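Local coordinates for protein probable ss-1,3-N-acetylglucosaminyltransferase (Staphylococcus aureus subsp. aureus N315, PDB 6H21) that is a probable glycosyltransferase of family 2 with a GT-A domain, which holds manganese and uridine-diphosphate-N-acetylglucosamine, and a TarS-type linker domain, at residues E265-T276 against V311-T320; K297-S305 against I330-V338. All coordinates share one frame; numbering follows the deposited sequence.

Interaction 1 (E265-T276 against V311-T320)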
# COMPACT_ATOMS: atom_id res chain seq x y z
N GLU C 265 -14.31 -6.80 -28.18
CA GLU C 265 -12.96 -6.69 -27.63
C GLU C 265 -12.36 -5.33 -28.00
O GLU C 265 -11.61 -4.74 -27.22
CB GLU C 265 -12.08 -7.83 -28.15
CG GLU C 265 -10.83 -8.02 -27.32
CD GLU C 265 -11.09 -8.31 -25.85
OE1 GLU C 265 -12.06 -9.02 -25.55
OE2 GLU C 265 -10.31 -7.84 -25.01
N LYS C 266 -12.67 -4.86 -29.21
CA LYS C 266 -12.30 -3.52 -29.70
C LYS C 266 -12.91 -2.43 -28.80
O LYS C 266 -12.25 -1.43 -28.50
CB LYS C 266 -12.73 -3.34 -31.16
CG LYS C 266 -12.25 -2.06 -31.84
CD LYS C 266 -10.75 -1.82 -31.79
CE LYS C 266 -10.37 -0.45 -32.33
NZ LYS C 266 -8.91 -0.21 -32.28
N ARG C 267 -14.17 -2.62 -28.38
CA ARG C 267 -14.81 -1.68 -27.42
C ARG C 267 -14.08 -1.67 -26.07
O ARG C 267 -13.84 -0.59 -25.48
CB ARG C 267 -16.29 -2.04 -27.29
CG ARG C 267 -17.10 -1.76 -28.55
CD ARG C 267 -18.44 -2.46 -28.52
NE ARG C 267 -19.30 -2.06 -29.62
CZ ARG C 267 -20.54 -2.51 -29.79
NH1 ARG C 267 -21.00 -3.44 -28.97
NH2 ARG C 267 -21.29 -2.04 -30.76
N HIS C 268 -13.74 -2.87 -25.56
CA HIS C 268 -12.96 -3.01 -24.33
C HIS C 268 -11.64 -2.24 -24.45
O HIS C 268 -11.22 -1.57 -23.52
CB HIS C 268 -12.66 -4.48 -24.00
CG HIS C 268 -13.85 -5.31 -23.64
ND1 HIS C 268 -14.92 -4.80 -22.92
CD2 HIS C 268 -14.13 -6.62 -23.88
CE1 HIS C 268 -15.82 -5.76 -22.76
NE2 HIS C 268 -15.35 -6.89 -23.32
N GLN C 269 -10.99 -2.35 -25.61
CA GLN C 269 -9.71 -1.70 -25.85
C GLN C 269 -9.88 -0.18 -25.83
O GLN C 269 -9.09 0.51 -25.21
CB GLN C 269 -9.10 -2.13 -27.18
CG GLN C 269 -7.73 -1.52 -27.42
CD GLN C 269 -7.27 -1.72 -28.84
OE1 GLN C 269 -8.00 -1.48 -29.80
NE2 GLN C 269 -6.04 -2.19 -28.98
N LEU C 270 -10.89 0.33 -26.54
CA LEU C 270 -11.12 1.78 -26.58
C LEU C 270 -11.45 2.32 -25.17
O LEU C 270 -10.99 3.38 -24.80
CB LEU C 270 -12.26 2.06 -27.56
CG LEU C 270 -11.88 1.90 -29.03
CD1 LEU C 270 -13.13 1.88 -29.90
CD2 LEU C 270 -10.93 3.00 -29.48
N ALA C 271 -12.28 1.58 -24.44
CA ALA C 271 -12.68 1.91 -23.09
C ALA C 271 -11.46 1.96 -22.15
O ALA C 271 -11.35 2.86 -21.33
CB ALA C 271 -13.71 0.92 -22.62
N GLY C 272 -10.54 0.99 -22.30
CA GLY C 272 -9.29 0.95 -21.53
C GLY C 272 -8.36 2.11 -21.85
O GLY C 272 -7.71 2.70 -20.97
N LYS C 273 -8.26 2.45 -23.14
CA LYS C 273 -7.45 3.59 -23.54
C LYS C 273 -8.05 4.89 -22.99
O LYS C 273 -7.30 5.80 -22.60
CB LYS C 273 -7.31 3.62 -25.06
CG LYS C 273 -6.52 2.44 -25.62
CD LYS C 273 -5.08 2.40 -25.16
CE LYS C 273 -4.46 1.03 -25.38
NZ LYS C 273 -3.00 1.05 -25.11
N TYR C 274 -9.38 4.97 -22.93
CA TYR C 274 -10.02 6.18 -22.39
C TYR C 274 -9.75 6.25 -20.88
O TYR C 274 -9.47 7.33 -20.34
CB TYR C 274 -11.52 6.29 -22.69
CG TYR C 274 -12.04 7.59 -22.16
CD1 TYR C 274 -11.84 8.77 -22.85
CD2 TYR C 274 -12.56 7.68 -20.88
CE1 TYR C 274 -12.20 10.00 -22.32
CE2 TYR C 274 -12.89 8.90 -20.32
CZ TYR C 274 -12.72 10.07 -21.04
OH TYR C 274 -13.06 11.28 -20.48
N THR C 275 -9.86 5.10 -20.20
CA THR C 275 -9.59 5.04 -18.76
C THR C 275 -8.18 5.56 -18.47
O THR C 275 -7.98 6.32 -17.53
CB THR C 275 -9.83 3.63 -18.20
OG1 THR C 275 -11.21 3.26 -18.38
CG2 THR C 275 -9.47 3.55 -16.74
N THR C 276 -7.20 5.15 -19.29
CA THR C 276 -5.82 5.61 -19.17
C THR C 276 -5.77 7.14 -19.29
O THR C 276 -5.18 7.81 -18.46
CB THR C 276 -4.90 4.94 -20.20
OG1 THR C 276 -4.99 3.52 -20.03
CG2 THR C 276 -3.45 5.37 -20.08
N VAL C 311 -18.19 0.11 -16.10
CA VAL C 311 -17.34 -0.20 -17.23
C VAL C 311 -16.90 -1.65 -17.05
O VAL C 311 -16.48 -2.02 -15.97
CB VAL C 311 -16.15 0.77 -17.32
CG1 VAL C 311 -15.30 0.49 -18.55
CG2 VAL C 311 -16.62 2.21 -17.30
N PRO C 312 -17.05 -2.53 -18.07
CA PRO C 312 -16.58 -3.91 -17.93
C PRO C 312 -15.10 -3.99 -17.53
O PRO C 312 -14.26 -3.23 -18.01
CB PRO C 312 -16.83 -4.51 -19.32
CG PRO C 312 -17.94 -3.66 -19.92
CD PRO C 312 -17.73 -2.28 -19.35
N ARG C 313 -14.83 -4.93 -16.63
CA ARG C 313 -13.51 -5.20 -16.11
C ARG C 313 -12.60 -5.70 -17.24
O ARG C 313 -11.41 -5.54 -17.17
CB ARG C 313 -13.60 -6.21 -14.96
CG ARG C 313 -13.89 -5.56 -13.62
CD ARG C 313 -13.83 -6.54 -12.46
NE ARG C 313 -13.94 -5.83 -11.19
CZ ARG C 313 -12.91 -5.33 -10.52
NH1 ARG C 313 -11.70 -5.32 -11.05
NH2 ARG C 313 -13.10 -4.80 -9.32
N ASP C 314 -13.20 -6.24 -18.31
CA ASP C 314 -12.46 -6.73 -19.48
C ASP C 314 -11.64 -5.61 -20.14
O ASP C 314 -10.68 -5.89 -20.87
CB ASP C 314 -13.42 -7.39 -20.48
CG ASP C 314 -13.83 -8.81 -20.12
OD1 ASP C 314 -13.13 -9.48 -19.32
OD2 ASP C 314 -14.83 -9.26 -20.62
N SER C 315 -12.01 -4.34 -19.88
CA SER C 315 -11.27 -3.18 -20.42
C SER C 315 -9.98 -2.90 -19.64
O SER C 315 -9.14 -2.20 -20.15
CB SER C 315 -12.14 -1.93 -20.46
OG SER C 315 -12.46 -1.49 -19.15
N ASP C 316 -9.89 -3.39 -18.40
CA ASP C 316 -8.83 -3.03 -17.48
C ASP C 316 -7.46 -3.51 -17.98
O ASP C 316 -6.50 -2.84 -17.74
CB ASP C 316 -9.08 -3.58 -16.06
CG ASP C 316 -10.25 -2.88 -15.37
OD1 ASP C 316 -10.77 -1.91 -15.97
OD2 ASP C 316 -10.60 -3.29 -14.20
N LYS C 317 -7.38 -4.65 -18.66
CA LYS C 317 -6.11 -5.14 -19.18
C LYS C 317 -5.54 -4.19 -20.23
O LYS C 317 -4.38 -4.29 -20.55
CB LYS C 317 -6.26 -6.54 -19.78
CG LYS C 317 -7.17 -6.68 -21.00
CD LYS C 317 -7.24 -8.13 -21.46
CE LYS C 317 -8.25 -8.39 -22.55
NZ LYS C 317 -9.63 -8.41 -22.00
N TYR C 318 -6.36 -3.27 -20.77
CA TYR C 318 -5.88 -2.34 -21.78
C TYR C 318 -5.39 -1.04 -21.15
O TYR C 318 -4.94 -0.18 -21.85
CB TYR C 318 -6.98 -2.10 -22.82
CG TYR C 318 -7.27 -3.33 -23.64
CD1 TYR C 318 -6.35 -3.79 -24.57
CD2 TYR C 318 -8.44 -4.05 -23.46
CE1 TYR C 318 -6.59 -4.93 -25.33
CE2 TYR C 318 -8.70 -5.18 -24.20
CZ TYR C 318 -7.77 -5.63 -25.14
OH TYR C 318 -8.04 -6.74 -25.88
N VAL C 319 -5.45 -0.90 -19.82
CA VAL C 319 -5.01 0.31 -19.15
C VAL C 319 -3.49 0.21 -18.94
O VAL C 319 -3.00 -0.87 -18.61
CB VAL C 319 -5.74 0.46 -17.81
CG1 VAL C 319 -5.17 1.57 -16.96
CG2 VAL C 319 -7.24 0.62 -18.02
N THR C 320 -2.76 1.32 -19.11
CA THR C 320 -1.33 1.31 -18.87
C THR C 320 -1.06 0.76 -17.46
O THR C 320 -1.67 1.18 -16.49
CB THR C 320 -0.72 2.69 -19.16
OG1 THR C 320 -1.08 3.02 -20.50
CG2 THR C 320 0.79 2.70 -19.05
O HOH W 1 -11.16 0.48 -17.79

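Interaction 2 (K297-S305 against I330-V338)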
# COMPACT_ATOMS: atom_id res chain seq x y z
N LYS C 297 -13.73 14.22 -0.37
CA LYS C 297 -12.98 13.14 -1.02
C LYS C 297 -13.86 11.89 -1.13
O LYS C 297 -13.87 11.22 -2.16
CB LYS C 297 -11.71 12.78 -0.23
CG LYS C 297 -10.66 13.87 -0.19
CD LYS C 297 -9.43 13.48 0.61
CE LYS C 297 -8.27 14.40 0.30
NZ LYS C 297 -7.13 14.19 1.22
N ILE C 298 -14.57 11.57 -0.05
CA ILE C 298 -15.38 10.38 0.00
C ILE C 298 -16.48 10.49 -1.08
O ILE C 298 -16.68 9.55 -1.85
CB ILE C 298 -15.95 10.12 1.42
CG1 ILE C 298 -14.86 9.70 2.41
CG2 ILE C 298 -17.05 9.08 1.38
CD1 ILE C 298 -14.29 8.31 2.17
N GLU C 299 -17.14 11.65 -1.15
CA GLU C 299 -18.24 11.85 -2.11
C GLU C 299 -17.67 11.79 -3.54
O GLU C 299 -18.25 11.13 -4.40
CB GLU C 299 -19.00 13.14 -1.81
CG GLU C 299 -20.38 13.23 -2.47
N TRP C 300 -16.56 12.49 -3.79
CA TRP C 300 -15.89 12.46 -5.10
C TRP C 300 -15.58 11.01 -5.54
O TRP C 300 -15.93 10.59 -6.66
CB TRP C 300 -14.62 13.32 -5.08
CG TRP C 300 -13.94 13.39 -6.42
CD1 TRP C 300 -12.95 12.58 -6.87
CD2 TRP C 300 -14.25 14.29 -7.50
NE1 TRP C 300 -12.59 12.93 -8.15
CE2 TRP C 300 -13.37 13.97 -8.56
CE3 TRP C 300 -15.18 15.32 -7.67
CZ2 TRP C 300 -13.39 14.66 -9.77
CZ3 TRP C 300 -15.20 15.99 -8.88
CH2 TRP C 300 -14.31 15.66 -9.91
N LEU C 301 -14.93 10.25 -4.65
CA LEU C 301 -14.53 8.90 -4.97
C LEU C 301 -15.76 8.01 -5.13
O LEU C 301 -15.74 7.15 -5.94
CB LEU C 301 -13.62 8.34 -3.88
CG LEU C 301 -13.21 6.88 -4.04
CD1 LEU C 301 -12.43 6.65 -5.34
CD2 LEU C 301 -12.37 6.44 -2.85
N ASN C 302 -16.79 8.21 -4.30
CA ASN C 302 -18.03 7.46 -4.47
C ASN C 302 -18.60 7.61 -5.90
O ASN C 302 -19.01 6.63 -6.50
CB ASN C 302 -19.08 7.85 -3.44
CG ASN C 302 -20.23 6.87 -3.45
OD1 ASN C 302 -20.05 5.69 -3.11
ND2 ASN C 302 -21.40 7.32 -3.86
N ASN C 303 -18.62 8.83 -6.44
CA ASN C 303 -19.12 9.09 -7.79
C ASN C 303 -18.20 8.45 -8.83
O ASN C 303 -18.69 7.87 -9.80
CB ASN C 303 -19.27 10.59 -8.07
CG ASN C 303 -20.46 11.19 -7.37
OD1 ASN C 303 -21.52 10.58 -7.35
ND2 ASN C 303 -20.31 12.38 -6.81
N PHE C 304 -16.89 8.58 -8.62
CA PHE C 304 -15.88 8.04 -9.54
C PHE C 304 -16.06 6.52 -9.60
O PHE C 304 -16.10 5.95 -10.67
CB PHE C 304 -14.46 8.42 -9.08
CG PHE C 304 -13.37 8.32 -10.11
CD1 PHE C 304 -13.52 7.58 -11.27
CD2 PHE C 304 -12.14 8.95 -9.90
CE1 PHE C 304 -12.49 7.50 -12.20
CE2 PHE C 304 -11.12 8.87 -10.83
CZ PHE C 304 -11.31 8.16 -11.99
N SER C 305 -16.15 5.90 -8.41
CA SER C 305 -16.24 4.46 -8.26
C SER C 305 -17.52 3.93 -8.93
O SER C 305 -17.50 3.00 -9.71
CB SER C 305 -16.22 4.09 -6.80
OG SER C 305 -16.26 2.68 -6.66
N ILE C 330 -9.98 2.57 -7.05
CA ILE C 330 -11.21 3.31 -7.44
C ILE C 330 -12.38 2.33 -7.55
O ILE C 330 -13.48 2.61 -7.00
CB ILE C 330 -10.98 4.13 -8.72
CG1 ILE C 330 -9.96 5.24 -8.44
CG2 ILE C 330 -12.30 4.69 -9.26
CD1 ILE C 330 -9.31 5.81 -9.66
N ARG C 331 -12.18 1.19 -8.21
CA ARG C 331 -13.25 0.19 -8.32
C ARG C 331 -13.73 -0.24 -6.92
O ARG C 331 -14.91 -0.43 -6.72
CB ARG C 331 -12.85 -1.05 -9.12
CG ARG C 331 -12.69 -0.80 -10.62
CD ARG C 331 -12.66 -2.08 -11.43
NE ARG C 331 -12.67 -1.83 -12.87
CZ ARG C 331 -13.75 -1.69 -13.62
NH1 ARG C 331 -13.60 -1.51 -14.92
NH2 ARG C 331 -14.94 -1.70 -13.06
N GLN C 332 -12.79 -0.40 -5.98
CA GLN C 332 -13.11 -0.89 -4.63
C GLN C 332 -13.66 0.25 -3.75
O GLN C 332 -14.08 -0.02 -2.64
CB GLN C 332 -11.86 -1.48 -3.96
CG GLN C 332 -11.32 -2.73 -4.66
CD GLN C 332 -12.29 -3.89 -4.63
OE1 GLN C 332 -13.06 -4.04 -3.70
NE2 GLN C 332 -12.28 -4.70 -5.67
N ASN C 333 -13.61 1.51 -4.22
CA ASN C 333 -14.15 2.68 -3.48
C ASN C 333 -13.38 2.80 -2.15
O ASN C 333 -13.96 2.96 -1.11
CB ASN C 333 -15.68 2.58 -3.31
CG ASN C 333 -16.35 3.88 -2.91
OD1 ASN C 333 -15.83 4.98 -3.13
ND2 ASN C 333 -17.55 3.77 -2.36
N ASP C 334 -12.04 2.73 -2.22
CA ASP C 334 -11.16 2.62 -1.06
C ASP C 334 -10.19 3.80 -1.04
O ASP C 334 -9.18 3.79 -1.74
CB ASP C 334 -10.41 1.29 -1.09
CG ASP C 334 -9.68 0.91 0.20
OD1 ASP C 334 -8.93 1.75 0.77
OD2 ASP C 334 -9.78 -0.26 0.56
N LEU C 335 -10.53 4.84 -0.26
CA LEU C 335 -9.81 6.07 -0.31
C LEU C 335 -8.36 5.85 0.14
O LEU C 335 -7.46 6.41 -0.45
CB LEU C 335 -10.52 7.12 0.55
CG LEU C 335 -9.80 8.47 0.64
CD1 LEU C 335 -9.66 9.12 -0.72
CD2 LEU C 335 -10.49 9.41 1.62
N LEU C 336 -8.15 5.01 1.16
CA LEU C 336 -6.77 4.72 1.68
C LEU C 336 -5.90 4.13 0.56
O LEU C 336 -4.73 4.48 0.41
CB LEU C 336 -6.84 3.76 2.88
CG LEU C 336 -7.27 4.36 4.22
CD1 LEU C 336 -7.34 3.30 5.31
CD2 LEU C 336 -6.33 5.45 4.66
N ALA C 337 -6.50 3.22 -0.19
CA ALA C 337 -5.82 2.55 -1.30
C ALA C 337 -5.53 3.54 -2.43
O ALA C 337 -4.47 3.46 -3.02
CB ALA C 337 -6.64 1.38 -1.78
N VAL C 338 -6.41 4.51 -2.70
CA VAL C 338 -6.10 5.52 -3.74
C VAL C 338 -4.93 6.40 -3.27
O VAL C 338 -3.99 6.66 -4.04
CB VAL C 338 -7.34 6.34 -4.15
CG1 VAL C 338 -6.98 7.35 -5.23
CG2 VAL C 338 -8.48 5.45 -4.61
O HOH W 2 -15.92 6.80 -1.24

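Interaction 1 (E265-T276 against V311-T320)
His268 and Ser315 bring the backbones closest, their CA atoms 4.3 Å apart, where helix 264-281 meets the short 3-10 segment 313-318. One turn further along the helix, Gly272 has no side chain to hold the loop off, and its CA lies 3.4 Å from Ser315 O in a CA-H...O contact. Tyr318, the residue most covered here, lays one ring face against the helix: Gln269 CA sits 3.8 Å from the ring centroid, offset toward the rim, while Lys317 CG covers the opposite face. The phenol is held at its edge by Glu265, whose side chain bends at chi2 (59°) so that the carboxylate reaches the hydroxyl. Tyr318 OH donates to the anti lone pair of Glu265 OE2 over 2.7 Å. The same oxygen takes a weak salt-bridge bond from Lys317 NZ at 3.1 Å, and that ammonium also donates to Asp314 O within its own segment. The imidazole of His268 is covered on one face by Asp314 CB, 3.5 Å from the ring centroid and only 11° off its normal, in a CH-pi contact; ND1 is hydrogen-bonded to Tyr256 OH of helix 242-256. At the far end Thr276 OG1 works in both directions, donating to Gly272 O and accepting from Thr320 N at 3.3 Å with an N-H...O angle of 156°, which fixes the chain as it leaves the 3-10 turn. Val319 CG2 packs on Thr275 CG2, and a water joins Thr275 OG1, which is also hydrogen-bonded to Tyr252 OH, to Ser315 OG and Asp316 OD1. The arrangement is a 3-10 turn laid against a helix, by which the connection between helices 294-308 and 324-332 is fastened to helix 264-281 in the all-helical TarS linker domain.

Interaction 2 (K297-S305 against I330-V338)
Leu301, from helix 294-308, spreads its two methyls over the joint between helices 324-332 and 335-344. With CG anti to the backbone N (chi1 175°), both methyls are carried to the other segment: CD1 meets Ile330 CG1 at 4.2 Å and approaches Val338 CG2 tip to tip, while CD2 packs 3.9 Å from Leu335 CB. Ile330, on helix 324-332, packs against Phe304, about one helical turn after Leu301. Its CG2 lies over one face of the Phe304 ring, offset toward the rim and 4.0 Å from the centroid, and CD1 reaches CE2 of the same ring; Phe304 also stacks with Phe245. The carbonyl of Ile330 takes two bonds, one from Asn333 N and one from Ser305 OG, the latter 2.8 Å long and in the carbonyl plane. Asn333, with positive phi, closes helix 324-332 in a Schellman motif, and Asp334 follows as N-cap of the next helix, its OD1 accepting from Ala337 N; the Asp334 side chain also lies about 3 Å from a bound manganese ion. The Asn333 amide reaches helix 294-308: ND2 makes a weak 3.2 Å bond to Asn302 OD1, and a water bridges OD1 to Ile298 O. Leu335, at the start of the second helix, turns its CD2 to Lys297 CB and, at 4.0 Å, to Ile298 CD1, the Ile298 and Leu335 side chains crossing at about a right angle.

How the interactions relate
Both interactions lie in the TarS linker domain, about 19 Å apart between centres, and both are only partly buried. The two contacts interleave in sequence: the loop packed in interaction 1 leads out of helix 294-308, which interaction 2 uses, and into helix 324-332. Arg331 joins them, its NE in a 2.9 Å salt bridge with Asp316 OD2 and its NH1 probably bonded to Val311 O. Chemically they differ. A loop lies on a helix in interaction 1, through polar bonds and CH-pi contacts; aliphatic side chains dominate interaction 2, with polar groups at the helix junction. Both border the second subunit: Arg313 makes a cation-pi contact with its Tyr294, and Asp334 and Ala337 touch its Leu336.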